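Peptidase, zinc-dependent (Methanocorpusculum labreanum, PDB 3LMC) probably acts as a zinc-dependent metallopeptidase of family M54, carrying a zinc ion and, at a separate four-cysteine site, an iron ion. Local coordinates at residues 109-114 with 148-153. Sequence-based numbering, arbitrary orientation.
Sequences GLAYPK and AHEIGH. With ZN (zinc ion), chain C.
The zinc-binding HExxH helix of this probable metallopeptidase lies beside the edge strand of the sheet, with Glu150 and His153 against Ala111 and the Gly109-Leu110 backbone. Strand 109-112 and helix 148-153 run nearly parallel, at 15° with their axes 7.5 Å apart. His149 and His153, one helical turn apart, each bind zinc through NE2 at 2.2 Å; His159 supplies the third histidine. Their ND1 atoms donate to the carbonyls of Ile166 and Leu157, so that each ring is held at both nitrogens. Between the two histidines Glu150 turns toward the strand, and a bend at chi2 (-52°) folds its chain so that OE2 stands almost straight above the Gly109-Leu110 peptide plane, 2.9 Å from Gly109 C. Placed over that face and not along the N-H, OE2 makes no hydrogen bond to Leu110 N despite lying 3.1 Å from it. A beta carbon on Gly109 would fall 2.6 Å from Glu150 OE2, too close to fit. OE1, at the edge of the His153 ring and in its plane, accepts a hydrogen bond of 2.9 Å from the water that sits on zinc at 2.4 Å. Further along the strand, Ala111 CB packs 3.7 Å from His153 CB and also against Glu150 O, while Pro113 CB rests on His153 O. An alanine in place of Glu150 would probably leave the zinc-bound water without its carboxylate acceptor and open a gap beside the strand. A carboxylate oxygen that accepts a hydrogen bond from metal-bound water is consistent with the general-base role of this glutamate in HExxH peptidases, where zinc and glutamate together activate water for attack on a peptide bond.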
ATOM      1  N   GLY A 109      -2.682  -6.747   2.288  1.00 15.78           N
ATOM      2  CA  GLY A 109      -1.564  -6.025   1.697  1.00 14.71           C
ATOM      3  C   GLY A 109      -0.241  -6.699   1.992  1.00 17.89           C
ATOM      4  O   GLY A 109      -0.202  -7.696   2.704  1.00 16.73           O
ATOM      5  N   LEU A 110       0.852  -6.148   1.465  1.00 15.65           N
ATOM      6  CA  LEU A 110       2.160  -6.745   1.649  1.00 16.56           C
ATOM      7  C   LEU A 110       3.222  -5.716   1.305  1.00 20.61           C
ATOM      8  O   LEU A 110       2.972  -4.811   0.512  1.00 17.31           O
ATOM      9  CB  LEU A 110       2.310  -7.958   0.734  1.00 12.67           C
ATOM     10  CG  LEU A 110       3.474  -8.896   1.014  1.00 22.10           C
ATOM     11  CD1 LEU A 110       3.283  -9.539   2.378  1.00 25.23           C
ATOM     12  CD2 LEU A 110       3.550  -9.956  -0.053  1.00 20.73           C
ATOM     13  N   ALA A 111       4.407  -5.854   1.891  1.00 15.12           N
ATOM     14  CA  ALA A 111       5.483  -4.896   1.637  1.00 12.96           C
ATOM     15  C   ALA A 111       6.758  -5.647   1.315  1.00 18.50           C
ATOM     16  O   ALA A 111       6.951  -6.765   1.793  1.00 17.24           O
ATOM     17  CB  ALA A 111       5.689  -4.005   2.851  1.00 14.45           C
ATOM     18  N   TYR A 112       7.606  -5.042   0.480  1.00 20.41           N
ATOM     19  CA  TYR A 112       8.922  -5.582   0.159  1.00 15.95           C
ATOM     20  C   TYR A 112       9.929  -4.500   0.523  1.00 17.80           C
ATOM     21  O   TYR A 112      10.362  -3.727  -0.335  1.00 17.86           O
ATOM     22  CB  TYR A 112       9.025  -5.903  -1.329  1.00 22.81           C
ATOM     23  CG  TYR A 112      10.144  -6.866  -1.701  1.00 33.07           C
ATOM     24  CD1 TYR A 112       9.897  -7.959  -2.527  1.00 40.46           C
ATOM     25  CD2 TYR A 112      11.435  -6.689  -1.220  1.00 40.10           C
ATOM     26  CE1 TYR A 112      10.904  -8.847  -2.876  1.00 44.01           C
ATOM     27  CE2 TYR A 112      12.457  -7.576  -1.559  1.00 48.11           C
ATOM     28  CZ  TYR A 112      12.182  -8.651  -2.394  1.00 49.82           C
ATOM     29  OH  TYR A 112      13.177  -9.540  -2.739  1.00 54.06           O
ATOM     30  N   PRO A 113      10.290  -4.428   1.808  1.00 15.53           N
ATOM     31  CA  PRO A 113      11.058  -3.296   2.332  1.00 18.91           C
ATOM     32  C   PRO A 113      12.344  -3.060   1.556  1.00 20.81           C
ATOM     33  O   PRO A 113      12.732  -1.908   1.322  1.00 23.94           O
ATOM     34  CB  PRO A 113      11.374  -3.726   3.768  1.00 25.67           C
ATOM     35  CG  PRO A 113      10.250  -4.653   4.132  1.00 25.07           C
ATOM     36  CD  PRO A 113       9.977  -5.417   2.850  1.00 21.25           C
ATOM     37  N   LYS A 114      12.994  -4.141   1.148  1.00 25.01           N
ATOM     38  CA  LYS A 114      14.279  -4.023   0.466  1.00 29.58           C
ATOM     39  C   LYS A 114      14.159  -3.245  -0.858  1.00 25.66           C
ATOM     40  O   LYS A 114      15.077  -2.496  -1.226  1.00 22.52           O
ATOM     41  CB  LYS A 114      14.915  -5.401   0.265  1.00 32.97           C
ATOM     42  CG  LYS A 114      16.345  -5.355  -0.250  1.00 43.15           C
ATOM     43  CD  LYS A 114      16.876  -6.755  -0.574  1.00 47.74           C
ATOM     44  CE  LYS A 114      18.330  -6.698  -1.027  1.00 54.17           C
ATOM     45  NZ  LYS A 114      18.905  -8.052  -1.263  1.00 56.81           N
ATOM     46  N   ALA A 148      -0.944   2.710   5.389  1.00 23.60           N
ATOM     47  CA  ALA A 148       0.092   3.303   6.235  1.00 17.89           C
ATOM     48  C   ALA A 148       0.892   2.199   6.927  1.00 15.78           C
ATOM     49  O   ALA A 148       2.077   2.360   7.201  1.00 18.44           O
ATOM     50  CB  ALA A 148      -0.507   4.272   7.257  1.00  9.64           C
ATOM     51  N   HIS A 149       0.235   1.077   7.196  1.00 15.93           N
ATOM     52  CA  HIS A 149       0.891  -0.097   7.769  1.00 20.92           C
ATOM     53  C   HIS A 149       1.997  -0.606   6.839  1.00 21.59           C
ATOM     54  O   HIS A 149       3.155  -0.673   7.225  1.00 20.69           O
ATOM     55  CB  HIS A 149      -0.148  -1.197   7.997  1.00 25.84           C
ATOM     56  CG  HIS A 149       0.432  -2.484   8.487  1.00 34.65           C
ATOM     57  ND1 HIS A 149       0.435  -2.839   9.818  1.00 42.76           N
ATOM     58  CD2 HIS A 149       1.034  -3.500   7.825  1.00 33.20           C
ATOM     59  CE1 HIS A 149       1.019  -4.015   9.957  1.00 38.51           C
ATOM     60  NE2 HIS A 149       1.388  -4.438   8.764  1.00 33.85           N
ATOM     61  N   GLU A 150       1.624  -0.953   5.611  1.00 16.17           N
ATOM     62  CA  GLU A 150       2.566  -1.419   4.612  1.00 17.28           C
ATOM     63  C   GLU A 150       3.702  -0.434   4.388  1.00 19.04           C
ATOM     64  O   GLU A 150       4.849  -0.845   4.298  1.00 17.60           O
ATOM     65  CB  GLU A 150       1.866  -1.688   3.281  1.00 18.61           C
ATOM     66  CG  GLU A 150       0.685  -2.655   3.357  1.00 21.58           C
ATOM     67  CD  GLU A 150       1.034  -3.959   4.048  1.00 32.99           C
ATOM     68  OE1 GLU A 150       2.198  -4.146   4.460  1.00 37.24           O
ATOM     69  OE2 GLU A 150       0.140  -4.814   4.179  1.00 39.31           O
ATOM     70  N   ILE A 151       3.378   0.856   4.299  1.00 13.03           N
ATOM     71  CA  ILE A 151       4.383   1.895   4.085  1.00 16.79           C
ATOM     72  C   ILE A 151       5.319   2.052   5.284  1.00 23.68           C
ATOM     73  O   ILE A 151       6.493   2.398   5.128  1.00 21.65           O
ATOM     74  CB  ILE A 151       3.742   3.265   3.790  1.00 13.71           C
ATOM     75  CG1 ILE A 151       3.170   3.283   2.361  1.00 16.31           C
ATOM     76  CG2 ILE A 151       4.793   4.361   3.919  1.00 14.31           C
ATOM     77  CD1 ILE A 151       2.265   4.504   2.069  1.00 18.25           C
ATOM     78  N   GLY A 152       4.790   1.818   6.482  1.00 21.03           N
ATOM     79  CA  GLY A 152       5.613   1.814   7.669  1.00 16.26           C
ATOM     80  C   GLY A 152       6.701   0.763   7.539  1.00 21.11           C
ATOM     81  O   GLY A 152       7.857   1.043   7.831  1.00 24.35           O
ATOM     82  N   HIS A 153       6.334  -0.445   7.100  1.00 20.80           N
ATOM     83  CA  HIS A 153       7.322  -1.497   6.817  1.00 23.93           C
ATOM     84  C   HIS A 153       8.448  -1.022   5.886  1.00 23.52           C
ATOM     85  O   HIS A 153       9.610  -1.351   6.072  1.00 23.61           O
ATOM     86  CB  HIS A 153       6.660  -2.686   6.139  1.00 20.27           C
ATOM     87  CG  HIS A 153       5.836  -3.532   7.044  1.00 21.81           C
ATOM     88  ND1 HIS A 153       6.268  -3.935   8.288  1.00 23.22           N
ATOM     89  CD2 HIS A 153       4.620  -4.106   6.863  1.00 20.91           C
ATOM     90  CE1 HIS A 153       5.344  -4.697   8.845  1.00 22.38           C
ATOM     91  NE2 HIS A 153       4.338  -4.819   7.998  1.00 23.43           N
TER
HETATM   92 ZN    ZN C 212       2.591  -6.157   8.115  1.00 38.63          ZN
HETATM   93  O   HOH W   1       2.195  -6.703   5.844  1.00 23.59           O